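Local structure of probable zinc protease (Pseudomonas aeruginosa, 4NNZ) at residues 242-247 with 317-322; 281-286 with 297-302; 285-290 with 333-338; 291-296 with 321-326. The protein serves as one subunit of a heterodimeric zinc protease of the M16 family, which probably hydrolyses peptide bonds as a metallopeptidase. All coordinates share one frame; numbering follows the deposited sequence.

Contact 1: 242-247 with 317-322; sequences TQLPNL and PNVQKG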
loop_
_atom_site.group_PDB
_atom_site.type_symbol
_atom_site.label_atom_id
_atom_site.label_comp_id
_atom_site.label_asym_id
_atom_site.label_seq_id
_atom_site.Cartn_x
_atom_site.Cartn_y
_atom_site.Cartn_z
ATOM N N THR A 242 -8.572 -6.123 -24.727
ATOM C CA THR A 242 -9.959 -5.774 -24.723
ATOM C C THR A 242 -10.265 -5.290 -26.116
ATOM O O THR A 242 -9.368 -4.997 -26.850
ATOM C CB THR A 242 -10.263 -4.680 -23.694
ATOM O OG1 THR A 242 -11.552 -4.134 -23.960
ATOM C CG2 THR A 242 -9.267 -3.578 -23.775
ATOM N N GLN A 243 -11.522 -5.258 -26.500
ATOM C CA GLN A 243 -11.853 -4.750 -27.796
ATOM C C GLN A 243 -12.351 -3.356 -27.743
ATOM O O GLN A 243 -12.326 -2.664 -28.719
ATOM C CB GLN A 243 -12.896 -5.628 -28.449
ATOM C CG GLN A 243 -12.480 -6.081 -29.822
ATOM C CD GLN A 243 -11.061 -6.574 -29.843
ATOM O OE1 GLN A 243 -10.150 -5.906 -30.322
ATOM N NE2 GLN A 243 -10.865 -7.744 -29.303
ATOM N N LEU A 244 -12.821 -2.944 -26.591
ATOM C CA LEU A 244 -13.373 -1.617 -26.457
ATOM C C LEU A 244 -12.628 -0.691 -25.508
ATOM O O LEU A 244 -12.492 -0.944 -24.333
ATOM C CB LEU A 244 -14.827 -1.723 -26.039
ATOM C CG LEU A 244 -15.813 -2.076 -27.142
ATOM C CD1 LEU A 244 -17.221 -1.816 -26.687
ATOM C CD2 LEU A 244 -15.532 -1.285 -28.390
ATOM N N PRO A 245 -12.211 0.440 -26.004
ATOM C CA PRO A 245 -11.563 1.444 -25.176
ATOM C C PRO A 245 -12.507 2.000 -24.147
ATOM O O PRO A 245 -13.645 2.168 -24.451
ATOM C CB PRO A 245 -11.235 2.524 -26.169
ATOM C CG PRO A 245 -11.067 1.810 -27.434
ATOM C CD PRO A 245 -12.017 0.678 -27.425
ATOM N N ASN A 246 -12.049 2.279 -22.943
ATOM C CA ASN A 246 -12.934 2.793 -21.925
ATOM C C ASN A 246 -12.273 3.602 -20.842
ATOM O O ASN A 246 -11.100 3.532 -20.645
ATOM C CB ASN A 246 -13.797 1.686 -21.354
ATOM C CG ASN A 246 -13.019 0.706 -20.537
ATOM O OD1 ASN A 246 -12.213 -0.021 -21.050
ATOM N ND2 ASN A 246 -13.265 0.697 -19.246
ATOM N N LEU A 247 -13.067 4.390 -20.155
ATOM C CA LEU A 247 -12.585 5.375 -19.245
ATOM C C LEU A 247 -13.072 5.101 -17.868
ATOM O O LEU A 247 -14.205 4.806 -17.679
ATOM C CB LEU A 247 -13.072 6.744 -19.671
ATOM C CG LEU A 247 -12.381 7.920 -19.016
ATOM C CD1 LEU A 247 -10.942 7.985 -19.427
ATOM C CD2 LEU A 247 -13.071 9.184 -19.399
ATOM N N PRO A 317 -16.601 4.947 -25.082
ATOM C CA PRO A 317 -16.850 5.949 -26.106
ATOM C C PRO A 317 -17.737 5.486 -27.230
ATOM O O PRO A 317 -17.776 4.311 -27.473
ATOM C CB PRO A 317 -15.463 6.287 -26.601
ATOM C CG PRO A 317 -14.666 5.108 -26.321
ATOM C CD PRO A 317 -15.253 4.404 -25.160
ATOM N N ASN A 318 -18.407 6.392 -27.915
ATOM C CA ASN A 318 -19.241 5.978 -29.001
ATOM C C ASN A 318 -18.275 5.801 -30.111
ATOM O O ASN A 318 -17.864 6.722 -30.746
ATOM C CB ASN A 318 -20.250 7.055 -29.365
ATOM C CG ASN A 318 -21.001 6.748 -30.642
ATOM O OD1 ASN A 318 -20.660 5.852 -31.371
ATOM N ND2 ASN A 318 -22.024 7.496 -30.907
ATOM N N VAL A 319 -17.888 4.564 -30.306
ATOM C CA VAL A 319 -16.916 4.196 -31.296
ATOM C C VAL A 319 -17.381 4.419 -32.711
ATOM O O VAL A 319 -16.582 4.631 -33.592
ATOM C CB VAL A 319 -16.451 2.773 -31.087
ATOM C CG1 VAL A 319 -15.447 2.398 -32.136
ATOM C CG2 VAL A 319 -15.820 2.658 -29.728
ATOM N N GLN A 320 -18.681 4.363 -32.915
ATOM C CA GLN A 320 -19.247 4.526 -34.226
ATOM C C GLN A 320 -18.948 5.900 -34.764
ATOM O O GLN A 320 -18.681 6.068 -35.926
ATOM C CB GLN A 320 -20.744 4.310 -34.182
ATOM C CG GLN A 320 -21.173 2.986 -33.592
ATOM C CD GLN A 320 -22.671 2.880 -33.494
ATOM O OE1 GLN A 320 -23.386 3.878 -33.596
ATOM N NE2 GLN A 320 -23.160 1.671 -33.304
ATOM N N LYS A 321 -18.965 6.885 -33.900
ATOM C CA LYS A 321 -18.716 8.244 -34.307
ATOM C C LYS A 321 -17.257 8.570 -34.145
ATOM O O LYS A 321 -16.871 9.706 -34.237
ATOM C CB LYS A 321 -19.553 9.210 -33.482
ATOM C CG LYS A 321 -21.028 9.169 -33.773
ATOM C CD LYS A 321 -21.472 10.389 -34.557
ATOM C CE LYS A 321 -21.030 10.330 -36.016
ATOM N NZ LYS A 321 -20.116 11.441 -36.414
ATOM N N GLY A 322 -16.442 7.569 -33.886
ATOM C CA GLY A 322 -15.029 7.774 -33.683
ATOM C C GLY A 322 -14.673 8.703 -32.550
ATOM O O GLY A 322 -13.756 9.479 -32.657
#
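P245 and P317 form the more enclosed half of this contact and bury more surface against each other than the exposed pair beside them. The P245 side chain starts out toward the other segment, and its CB lies 4.3 Å from CG of P317; the CA of N246 is equally near the ring, 4.3 Å from P317 CD. P317 is buried, since L325 and V328 of helix 325-341 also touch its ring, while P245 rests on L421 and P422 of strand 415-422. The two prolines thus fill the end of the sheet where strand 309-317 finishes and strand 246-253 begins, neighbouring antiparallel strands of the five-stranded sheet. Each loop at this end is shaped by its own side-chain bond. On one side OG1 of T242 accepts from L244 N at 3.2 Å in an ST turn. On the other, OD1 of N318 accepts from K321 N at 3.2 Å in an Asx motif, with the donor 65° out of the carbonyl plane. The solvent side differs in burial rather than in distance. There L244 and V319, both exposed, meet through single methyls, L244 CD2 to V319 CG2 at 4.2 Å. V319 holds CG1 anti to its backbone N (chi1 179°), which leaves CG2 as the branch that meets the leucine, and no hydrogen bond links the two segments.

Contact 2: 281-286 with 297-302; sequences ARLASR and ASTYYD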
loop_
_atom_site.group_PDB
_atom_site.type_symbol
_atom_site.label_atom_id
_atom_site.label_comp_id
_atom_site.label_asym_id
_atom_site.label_seq_id
_atom_site.Cartn_x
_atom_site.Cartn_y
_atom_site.Cartn_z
ATOM N N ALA A 281 -31.870 10.005 -16.473
ATOM C CA ALA A 281 -30.716 10.411 -15.722
ATOM C C ALA A 281 -29.758 11.103 -16.660
ATOM O O ALA A 281 -29.805 10.901 -17.842
ATOM C CB ALA A 281 -30.058 9.222 -15.093
ATOM N N ARG A 282 -28.900 11.933 -16.101
ATOM C CA ARG A 282 -28.128 12.882 -16.869
ATOM C C ARG A 282 -27.189 12.313 -17.891
ATOM O O ARG A 282 -27.138 12.792 -18.992
ATOM C CB ARG A 282 -27.318 13.733 -15.925
ATOM C CG ARG A 282 -27.952 15.036 -15.604
ATOM C CD ARG A 282 -28.398 15.122 -14.176
ATOM N NE ARG A 282 -27.945 16.370 -13.626
ATOM C CZ ARG A 282 -28.609 17.500 -13.718
ATOM N NH1 ARG A 282 -29.781 17.525 -14.301
ATOM N NH2 ARG A 282 -28.115 18.588 -13.198
ATOM N N LEU A 283 -26.441 11.306 -17.523
ATOM C CA LEU A 283 -25.492 10.775 -18.440
ATOM C C LEU A 283 -26.152 10.182 -19.647
ATOM O O LEU A 283 -25.661 10.334 -20.735
ATOM C CB LEU A 283 -24.619 9.745 -17.763
ATOM C CG LEU A 283 -23.656 10.260 -16.726
ATOM C CD1 LEU A 283 -22.900 9.103 -16.124
ATOM C CD2 LEU A 283 -22.727 11.240 -17.375
ATOM N N ALA A 284 -27.240 9.468 -19.450
ATOM C CA ALA A 284 -27.912 8.889 -20.582
ATOM C C ALA A 284 -28.514 9.897 -21.527
ATOM O O ALA A 284 -28.315 9.827 -22.715
ATOM C CB ALA A 284 -28.981 7.937 -20.103
ATOM N N SER A 285 -29.299 10.801 -20.993
ATOM C CA SER A 285 -29.932 11.772 -21.822
ATOM C C SER A 285 -28.945 12.677 -22.469
ATOM O O SER A 285 -29.008 12.933 -23.644
ATOM C CB SER A 285 -30.793 12.621 -20.951
ATOM O OG SER A 285 -30.501 12.330 -19.633
ATOM N N ARG A 286 -28.078 13.242 -21.668
ATOM C CA ARG A 286 -27.065 14.109 -22.178
ATOM C C ARG A 286 -25.918 13.545 -23.003
ATOM O O ARG A 286 -25.542 14.155 -23.968
ATOM C CB ARG A 286 -26.580 15.000 -21.077
ATOM C CG ARG A 286 -27.720 15.651 -20.369
ATOM C CD ARG A 286 -27.226 16.674 -19.393
ATOM N NE ARG A 286 -28.327 17.309 -18.724
ATOM C CZ ARG A 286 -28.213 18.314 -17.887
ATOM N NH1 ARG A 286 -27.039 18.808 -17.619
ATOM N NH2 ARG A 286 -29.285 18.817 -17.330
ATOM N N ALA A 297 -22.435 4.609 -19.894
ATOM C CA ALA A 297 -21.755 5.243 -18.812
ATOM C C ALA A 297 -22.407 4.880 -17.501
ATOM O O ALA A 297 -23.596 4.825 -17.407
ATOM C CB ALA A 297 -21.745 6.736 -19.019
ATOM N N SER A 298 -21.614 4.644 -16.483
ATOM C CA SER A 298 -22.134 4.280 -15.189
ATOM C C SER A 298 -21.437 4.953 -14.039
ATOM O O SER A 298 -20.479 5.651 -14.221
ATOM C CB SER A 298 -22.095 2.799 -14.998
ATOM O OG SER A 298 -20.811 2.332 -15.230
ATOM N N THR A 299 -21.979 4.758 -12.856
ATOM C CA THR A 299 -21.391 5.239 -11.642
ATOM C C THR A 299 -21.515 4.196 -10.566
ATOM O O THR A 299 -22.436 3.422 -10.548
ATOM C CB THR A 299 -22.035 6.534 -11.132
ATOM O OG1 THR A 299 -23.286 6.241 -10.548
ATOM C CG2 THR A 299 -22.256 7.470 -12.199
ATOM N N TYR A 300 -20.540 4.155 -9.689
ATOM C CA TYR A 300 -20.631 3.340 -8.529
ATOM C C TYR A 300 -20.036 4.088 -7.363
ATOM O O TYR A 300 -19.012 4.662 -7.496
ATOM C CB TYR A 300 -19.924 2.026 -8.805
ATOM C CG TYR A 300 -19.741 1.121 -7.622
ATOM C CD1 TYR A 300 -20.787 0.414 -7.087
ATOM C CD2 TYR A 300 -18.503 0.972 -7.045
ATOM C CE1 TYR A 300 -20.607 -0.412 -6.003
ATOM C CE2 TYR A 300 -18.316 0.155 -5.961
ATOM C CZ TYR A 300 -19.364 -0.543 -5.446
ATOM O OH TYR A 300 -19.134 -1.367 -4.372
ATOM N N TYR A 301 -20.723 4.155 -6.243
ATOM C CA TYR A 301 -20.181 4.702 -5.007
ATOM C C TYR A 301 -20.673 3.923 -3.810
ATOM O O TYR A 301 -21.848 3.889 -3.589
ATOM C CB TYR A 301 -20.629 6.145 -4.870
ATOM C CG TYR A 301 -20.366 6.786 -3.540
ATOM C CD1 TYR A 301 -19.122 6.768 -2.990
ATOM C CD2 TYR A 301 -21.359 7.427 -2.856
ATOM C CE1 TYR A 301 -18.870 7.347 -1.795
ATOM C CE2 TYR A 301 -21.112 8.018 -1.655
ATOM C CZ TYR A 301 -19.853 7.971 -1.140
ATOM O OH TYR A 301 -19.566 8.546 0.037
ATOM N N ASP A 302 -19.794 3.317 -3.029
ATOM C CA ASP A 302 -20.218 2.652 -1.814
ATOM C C ASP A 302 -20.066 3.577 -0.644
ATOM O O ASP A 302 -18.995 3.953 -0.298
ATOM C CB ASP A 302 -19.415 1.394 -1.555
ATOM C CG ASP A 302 -19.911 0.629 -0.360
ATOM O OD1 ASP A 302 -20.704 1.165 0.398
ATOM O OD2 ASP A 302 -19.509 -0.516 -0.160
#
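L283 makes both side-chain contacts between the helix turn and the strand, and does so with one branch. Its CD1 lies 3.9 Å from CB of A297 and 4.3 Å from CG2 of T299. A297 and T299 direct their side chains at the helix from the same face of the strand, whereas S298 between them points away, so the methyl meets two residues in alternate positions. L283 gets there with CG anti to the carbonyl carbon (chi1 -69°) and an extended second torsion (178°), which carries CD1 outward from the helix. The backbones stay well apart, L283 CA being 6.7 Å from A297 CA.

The next shell fixes both partners. Backbone hydrogen bonds of S298 with S314 and Y300 with V312 hold this edge strand, 294-301, against strand 309-317, where A297 also touches A315. L283 leans on L332 of helix 325-341, so it sits between that helix and the sheet. Within its own short helix, which starts after the N-cap residue A281, R286 N bonds to R282 O at 2.9 Å. R286 CZ sits 4.0 Å above the R282 guanidinium plane, displaced toward its rim, and E348 holds R282 by a salt bridge.

Across the two segments themselves no hydrogen bond forms, which implies that helix and strand meet here through apolar contact, without directional bonds, with the charged chemistry kept to other sides of the helix.

Contact 3: 285-290 with 333-338; sequences SRLERG and WKQLDD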
loop_
_atom_site.group_PDB
_atom_site.type_symbol
_atom_site.label_atom_id
_atom_site.label_comp_id
_atom_site.label_asym_id
_atom_site.label_seq_id
_atom_site.Cartn_x
_atom_site.Cartn_y
_atom_site.Cartn_z
ATOM N N SER A 285 -29.299 10.801 -20.993
ATOM C CA SER A 285 -29.932 11.772 -21.822
ATOM C C SER A 285 -28.945 12.677 -22.469
ATOM O O SER A 285 -29.008 12.933 -23.644
ATOM C CB SER A 285 -30.793 12.621 -20.951
ATOM O OG SER A 285 -30.501 12.330 -19.633
ATOM N N ARG A 286 -28.078 13.242 -21.668
ATOM C CA ARG A 286 -27.065 14.109 -22.178
ATOM C C ARG A 286 -25.918 13.545 -23.003
ATOM O O ARG A 286 -25.542 14.155 -23.968
ATOM C CB ARG A 286 -26.580 15.000 -21.077
ATOM C CG ARG A 286 -27.720 15.651 -20.369
ATOM C CD ARG A 286 -27.226 16.674 -19.393
ATOM N NE ARG A 286 -28.327 17.309 -18.724
ATOM C CZ ARG A 286 -28.213 18.314 -17.887
ATOM N NH1 ARG A 286 -27.039 18.808 -17.619
ATOM N NH2 ARG A 286 -29.285 18.817 -17.330
ATOM N N LEU A 287 -25.306 12.442 -22.594
ATOM C CA LEU A 287 -24.125 11.956 -23.290
ATOM C C LEU A 287 -24.311 10.782 -24.209
ATOM O O LEU A 287 -23.719 10.716 -25.244
ATOM C CB LEU A 287 -23.026 11.654 -22.304
ATOM C CG LEU A 287 -22.625 12.857 -21.504
ATOM C CD1 LEU A 287 -21.404 12.537 -20.684
ATOM C CD2 LEU A 287 -22.348 14.016 -22.421
ATOM N N GLU A 288 -25.094 9.817 -23.777
ATOM C CA GLU A 288 -25.525 8.708 -24.610
ATOM C C GLU A 288 -26.479 9.071 -25.729
ATOM O O GLU A 288 -26.354 8.640 -26.851
ATOM C CB GLU A 288 -26.172 7.675 -23.747
ATOM C CG GLU A 288 -26.021 6.301 -24.293
ATOM C CD GLU A 288 -26.766 5.282 -23.485
ATOM O OE1 GLU A 288 -26.596 5.232 -22.257
ATOM O OE2 GLU A 288 -27.523 4.517 -24.087
ATOM N N ARG A 289 -27.514 9.777 -25.359
ATOM C CA ARG A 289 -28.408 10.337 -26.313
ATOM C C ARG A 289 -27.948 11.755 -26.349
ATOM O O ARG A 289 -27.129 12.121 -25.581
ATOM C CB ARG A 289 -29.828 10.215 -25.810
ATOM C CG ARG A 289 -30.194 8.796 -25.487
ATOM C CD ARG A 289 -31.678 8.583 -25.372
ATOM N NE ARG A 289 -32.288 9.429 -24.371
ATOM C CZ ARG A 289 -32.301 9.156 -23.086
ATOM N NH1 ARG A 289 -31.728 8.065 -22.660
ATOM N NH2 ARG A 289 -32.902 9.960 -22.245
ATOM N N GLY A 290 -28.406 12.557 -27.277
ATOM C CA GLY A 290 -28.277 13.989 -27.146
ATOM C C GLY A 290 -26.906 14.542 -27.425
ATOM O O GLY A 290 -26.700 15.718 -27.395
ATOM N N TRP A 333 -16.596 15.886 -17.462
ATOM C CA TRP A 333 -16.286 17.039 -16.657
ATOM C C TRP A 333 -17.358 18.082 -16.838
ATOM O O TRP A 333 -17.718 18.747 -15.916
ATOM C CB TRP A 333 -14.912 17.591 -16.980
ATOM C CG TRP A 333 -13.803 17.045 -16.153
ATOM C CD1 TRP A 333 -12.768 16.334 -16.597
ATOM C CD2 TRP A 333 -13.613 17.183 -14.753
ATOM N NE1 TRP A 333 -11.951 16.004 -15.590
ATOM C CE2 TRP A 333 -12.448 16.521 -14.436
ATOM C CE3 TRP A 333 -14.318 17.806 -13.740
ATOM C CZ2 TRP A 333 -11.971 16.455 -13.164
ATOM C CZ3 TRP A 333 -13.846 17.735 -12.488
ATOM C CH2 TRP A 333 -12.686 17.072 -12.200
ATOM N N LYS A 334 -17.891 18.192 -18.030
ATOM C CA LYS A 334 -18.923 19.148 -18.293
ATOM C C LYS A 334 -20.139 18.874 -17.462
ATOM O O LYS A 334 -20.716 19.759 -16.908
ATOM C CB LYS A 334 -19.320 19.055 -19.745
ATOM C CG LYS A 334 -19.275 20.363 -20.478
ATOM C CD LYS A 334 -20.034 20.288 -21.782
ATOM C CE LYS A 334 -21.482 20.724 -21.637
ATOM N NZ LYS A 334 -21.899 21.712 -22.660
ATOM N N GLN A 335 -20.533 17.632 -17.399
ATOM C CA GLN A 335 -21.621 17.231 -16.558
ATOM C C GLN A 335 -21.357 17.410 -15.089
ATOM O O GLN A 335 -22.225 17.770 -14.367
ATOM C CB GLN A 335 -22.002 15.807 -16.876
ATOM C CG GLN A 335 -22.386 15.640 -18.318
ATOM C CD GLN A 335 -23.439 16.627 -18.743
ATOM O OE1 GLN A 335 -24.363 16.886 -18.009
ATOM N NE2 GLN A 335 -23.295 17.184 -19.921
ATOM N N LEU A 336 -20.160 17.116 -14.642
ATOM C CA LEU A 336 -19.789 17.401 -13.282
ATOM C C LEU A 336 -19.784 18.874 -12.979
ATOM O O LEU A 336 -20.175 19.260 -11.930
ATOM C CB LEU A 336 -18.455 16.785 -12.941
ATOM C CG LEU A 336 -18.398 15.274 -13.057
ATOM C CD1 LEU A 336 -16.991 14.746 -13.077
ATOM C CD2 LEU A 336 -19.178 14.615 -11.965
ATOM N N ASP A 337 -19.340 19.699 -13.906
ATOM C CA ASP A 337 -19.374 21.136 -13.728
ATOM C C ASP A 337 -20.784 21.678 -13.597
ATOM O O ASP A 337 -21.039 22.568 -12.827
ATOM C CB ASP A 337 -18.634 21.845 -14.843
ATOM C CG ASP A 337 -17.175 21.950 -14.574
ATOM O OD1 ASP A 337 -16.795 22.040 -13.410
ATOM O OD2 ASP A 337 -16.386 21.921 -15.525
ATOM N N ASP A 338 -21.696 21.096 -14.329
ATOM C CA ASP A 338 -23.037 21.573 -14.324
ATOM C C ASP A 338 -23.586 21.477 -12.936
ATOM O O ASP A 338 -24.299 22.335 -12.506
ATOM C CB ASP A 338 -23.866 20.750 -15.278
ATOM C CG ASP A 338 -25.317 21.127 -15.270
ATOM O OD1 ASP A 338 -25.942 21.142 -14.214
ATOM O OD2 ASP A 338 -25.871 21.386 -16.344
#
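R286 and D338 form a salt bridge, NH1 to OD2 at 3.1 Å with an N-H...O angle of 149°. The oxygen lies close to the guanidinium plane, but the arginine meets the carboxylate from above, 69° out of its plane, so the two charged groups are not laid side by side. The same NH1 makes a second, weak bond to OE1 of Q335 at 3.3 Å, and one nitrogen thus ties together residues nearly a turn apart on helix 325-341. The arginine chain runs extended from CG to NE and passes the amide, with R286 CD 3.2 Å from Q335 OE1; guanidinium and amide planes stand 84° apart. A bend at chi2 brings the buried glutamine's amide back to this meeting point. Next to the polar group, L287 and Q335 run antiparallel alongside one another, L287 CD1 touching Q335 CG at 4.0 Å and CD2 lying 4.1 Å from NE2. The helix pair is therefore joined by charge at its partly exposed side and by the leucine at its buried one. There L287 also meets L293 and V294, where the chain enters strand 294-301, so helix 282-288 is packed against both helix 325-341 and the edge of the sheet.

Contact 4: 291-296 with 321-326; sequences EELVAG and KGKTLE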
loop_
_atom_site.group_PDB
_atom_site.type_symbol
_atom_site.label_atom_id
_atom_site.label_comp_id
_atom_site.label_asym_id
_atom_site.label_seq_id
_atom_site.Cartn_x
_atom_site.Cartn_y
_atom_site.Cartn_z
ATOM N N GLU A 291 -25.952 13.676 -27.660
ATOM C CA GLU A 291 -24.620 14.109 -27.964
ATOM C C GLU A 291 -23.858 12.956 -28.499
ATOM O O GLU A 291 -22.905 13.133 -29.195
ATOM C CB GLU A 291 -23.946 14.632 -26.747
ATOM C CG GLU A 291 -23.495 16.046 -26.882
ATOM C CD GLU A 291 -23.005 16.578 -25.577
ATOM O OE1 GLU A 291 -23.852 16.941 -24.738
ATOM O OE2 GLU A 291 -21.782 16.610 -25.388
ATOM N N GLU A 292 -24.272 11.769 -28.118
ATOM C CA GLU A 292 -23.713 10.549 -28.636
ATOM C C GLU A 292 -22.277 10.379 -28.275
ATOM O O GLU A 292 -21.560 9.685 -28.941
ATOM C CB GLU A 292 -23.835 10.517 -30.139
ATOM C CG GLU A 292 -24.991 11.304 -30.710
ATOM C CD GLU A 292 -24.771 11.663 -32.159
ATOM O OE1 GLU A 292 -23.626 11.554 -32.634
ATOM O OE2 GLU A 292 -25.741 12.051 -32.826
ATOM N N LEU A 293 -21.853 11.000 -27.203
ATOM C CA LEU A 293 -20.489 10.873 -26.751
ATOM C C LEU A 293 -20.067 9.478 -26.293
ATOM O O LEU A 293 -19.005 9.023 -26.594
ATOM C CB LEU A 293 -20.268 11.891 -25.661
ATOM C CG LEU A 293 -18.851 12.182 -25.259
ATOM C CD1 LEU A 293 -18.059 12.560 -26.472
ATOM C CD2 LEU A 293 -18.893 13.325 -24.295
ATOM N N VAL A 294 -20.914 8.813 -25.548
ATOM C CA VAL A 294 -20.567 7.558 -24.968
ATOM C C VAL A 294 -21.499 6.490 -25.466
ATOM O O VAL A 294 -22.597 6.773 -25.821
ATOM C CB VAL A 294 -20.679 7.642 -23.454
ATOM C CG1 VAL A 294 -19.851 8.784 -22.955
ATOM C CG2 VAL A 294 -22.102 7.888 -23.052
ATOM N N ALA A 295 -21.011 5.278 -25.577
ATOM C CA ALA A 295 -21.835 4.101 -25.725
ATOM C C ALA A 295 -22.636 3.742 -24.493
ATOM O O ALA A 295 -23.765 3.326 -24.578
ATOM C CB ALA A 295 -20.974 2.931 -26.129
ATOM N N GLY A 296 -21.987 3.821 -23.345
ATOM C CA GLY A 296 -22.618 3.604 -22.068
ATOM C C GLY A 296 -21.826 4.313 -21.014
ATOM O O GLY A 296 -20.708 4.627 -21.231
ATOM N N LYS A 321 -18.965 6.885 -33.900
ATOM C CA LYS A 321 -18.716 8.244 -34.307
ATOM C C LYS A 321 -17.257 8.570 -34.145
ATOM O O LYS A 321 -16.871 9.706 -34.237
ATOM C CB LYS A 321 -19.553 9.210 -33.482
ATOM C CG LYS A 321 -21.028 9.169 -33.773
ATOM C CD LYS A 321 -21.472 10.389 -34.557
ATOM C CE LYS A 321 -21.030 10.330 -36.016
ATOM N NZ LYS A 321 -20.116 11.441 -36.414
ATOM N N GLY A 322 -16.442 7.569 -33.886
ATOM C CA GLY A 322 -15.029 7.774 -33.683
ATOM C C GLY A 322 -14.673 8.703 -32.550
ATOM O O GLY A 322 -13.756 9.479 -32.657
ATOM N N LYS A 323 -15.407 8.622 -31.462
ATOM C CA LYS A 323 -15.163 9.479 -30.337
ATOM C C LYS A 323 -14.008 8.999 -29.500
ATOM O O LYS A 323 -13.913 7.840 -29.212
ATOM C CB LYS A 323 -16.415 9.579 -29.504
ATOM C CG LYS A 323 -17.519 10.363 -30.174
ATOM C CD LYS A 323 -17.152 11.824 -30.315
ATOM C CE LYS A 323 -18.230 12.614 -31.025
ATOM N NZ LYS A 323 -17.658 13.566 -32.017
ATOM N N THR A 324 -13.107 9.900 -29.143
ATOM C CA THR A 324 -11.949 9.567 -28.322
ATOM C C THR A 324 -12.215 9.548 -26.825
ATOM O O THR A 324 -13.174 10.106 -26.372
ATOM C CB THR A 324 -10.745 10.461 -28.644
ATOM O OG1 THR A 324 -10.874 11.706 -27.981
ATOM C CG2 THR A 324 -10.683 10.731 -30.084
ATOM N N LEU A 325 -11.340 8.898 -26.072
ATOM C CA LEU A 325 -11.401 8.880 -24.628
ATOM C C LEU A 325 -11.206 10.251 -24.093
ATOM O O LEU A 325 -11.697 10.578 -23.051
ATOM C CB LEU A 325 -10.375 7.959 -24.017
ATOM C CG LEU A 325 -10.571 6.466 -24.161
ATOM C CD1 LEU A 325 -9.538 5.753 -23.347
ATOM C CD2 LEU A 325 -11.949 6.013 -23.777
ATOM N N GLU A 326 -10.431 11.038 -24.786
ATOM C CA GLU A 326 -10.226 12.400 -24.381
ATOM C C GLU A 326 -11.484 13.231 -24.448
ATOM O O GLU A 326 -11.709 14.055 -23.619
ATOM C CB GLU A 326 -9.117 13.013 -25.186
ATOM C CG GLU A 326 -7.755 12.478 -24.822
ATOM C CD GLU A 326 -7.494 11.110 -25.384
ATOM O OE1 GLU A 326 -7.995 10.799 -26.455
ATOM O OE2 GLU A 326 -6.770 10.349 -24.758
#
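At the entry to edge strand 294-301, E292 and L293 meet K321 and K323 of the connection from strand 309-317 to helix 325-341. L293 and K323 pack through their hydrocarbon parts: CD1 of the leucine is 4.0 Å from CD of the lysine, and the two chains run nearly perpendicular. L293 starts out away from the lysine, but CG anti to the backbone N (chi1 -166°) helps bring its end back. K323 CB also approaches the outer end of the L293 carbonyl, 3.9 Å from O. The pairing of the edge strand with 309-317 is carried past its end here, because N318 bonds to the backbone of L293 and, through ND2, to E292 O; then the chain turns a corner at A295. T324 is the N-cap of helix 325-341: its side chain caps a backbone N of the first turn, and its own N donates to Q327 OE1, consistent with a capping box. On the exposed side the ammonium groups stand off from the glutamate, E292 OE1 to K321 NZ being 5.2 Å and E292 OE1 to K323 NZ 6.3 Å, too far for a salt bridge, so any attraction is probably long-range. What the extended E292 meets instead is the hydrocarbon part of the bent K321 chain, with OE1 3.1 Å from CD and 3.7 Å from CG.

In the fold
All four contacts fall within the part of the chain assigned to the M16 inactive domain, and none of them includes a metal or ligand atom. Contacts 1 and 4 are neighbours, their centres about 7 Å apart; they share K321 and G322 and also touch where P317 CB lies 3.4 Å from K323 O. Contacts 2 and 3 share S285 and R286 on helix 282-288, with centres about 9 Å apart. Contact 3 continues into contact 4, about 12 Å away between centres, through L287 O, 3.7 Å from L293 CB. Contact 1 touches neither contact 2 nor contact 3, both about 17 Å away between centres, so contact 4 bridges the sheet end and the helix pair.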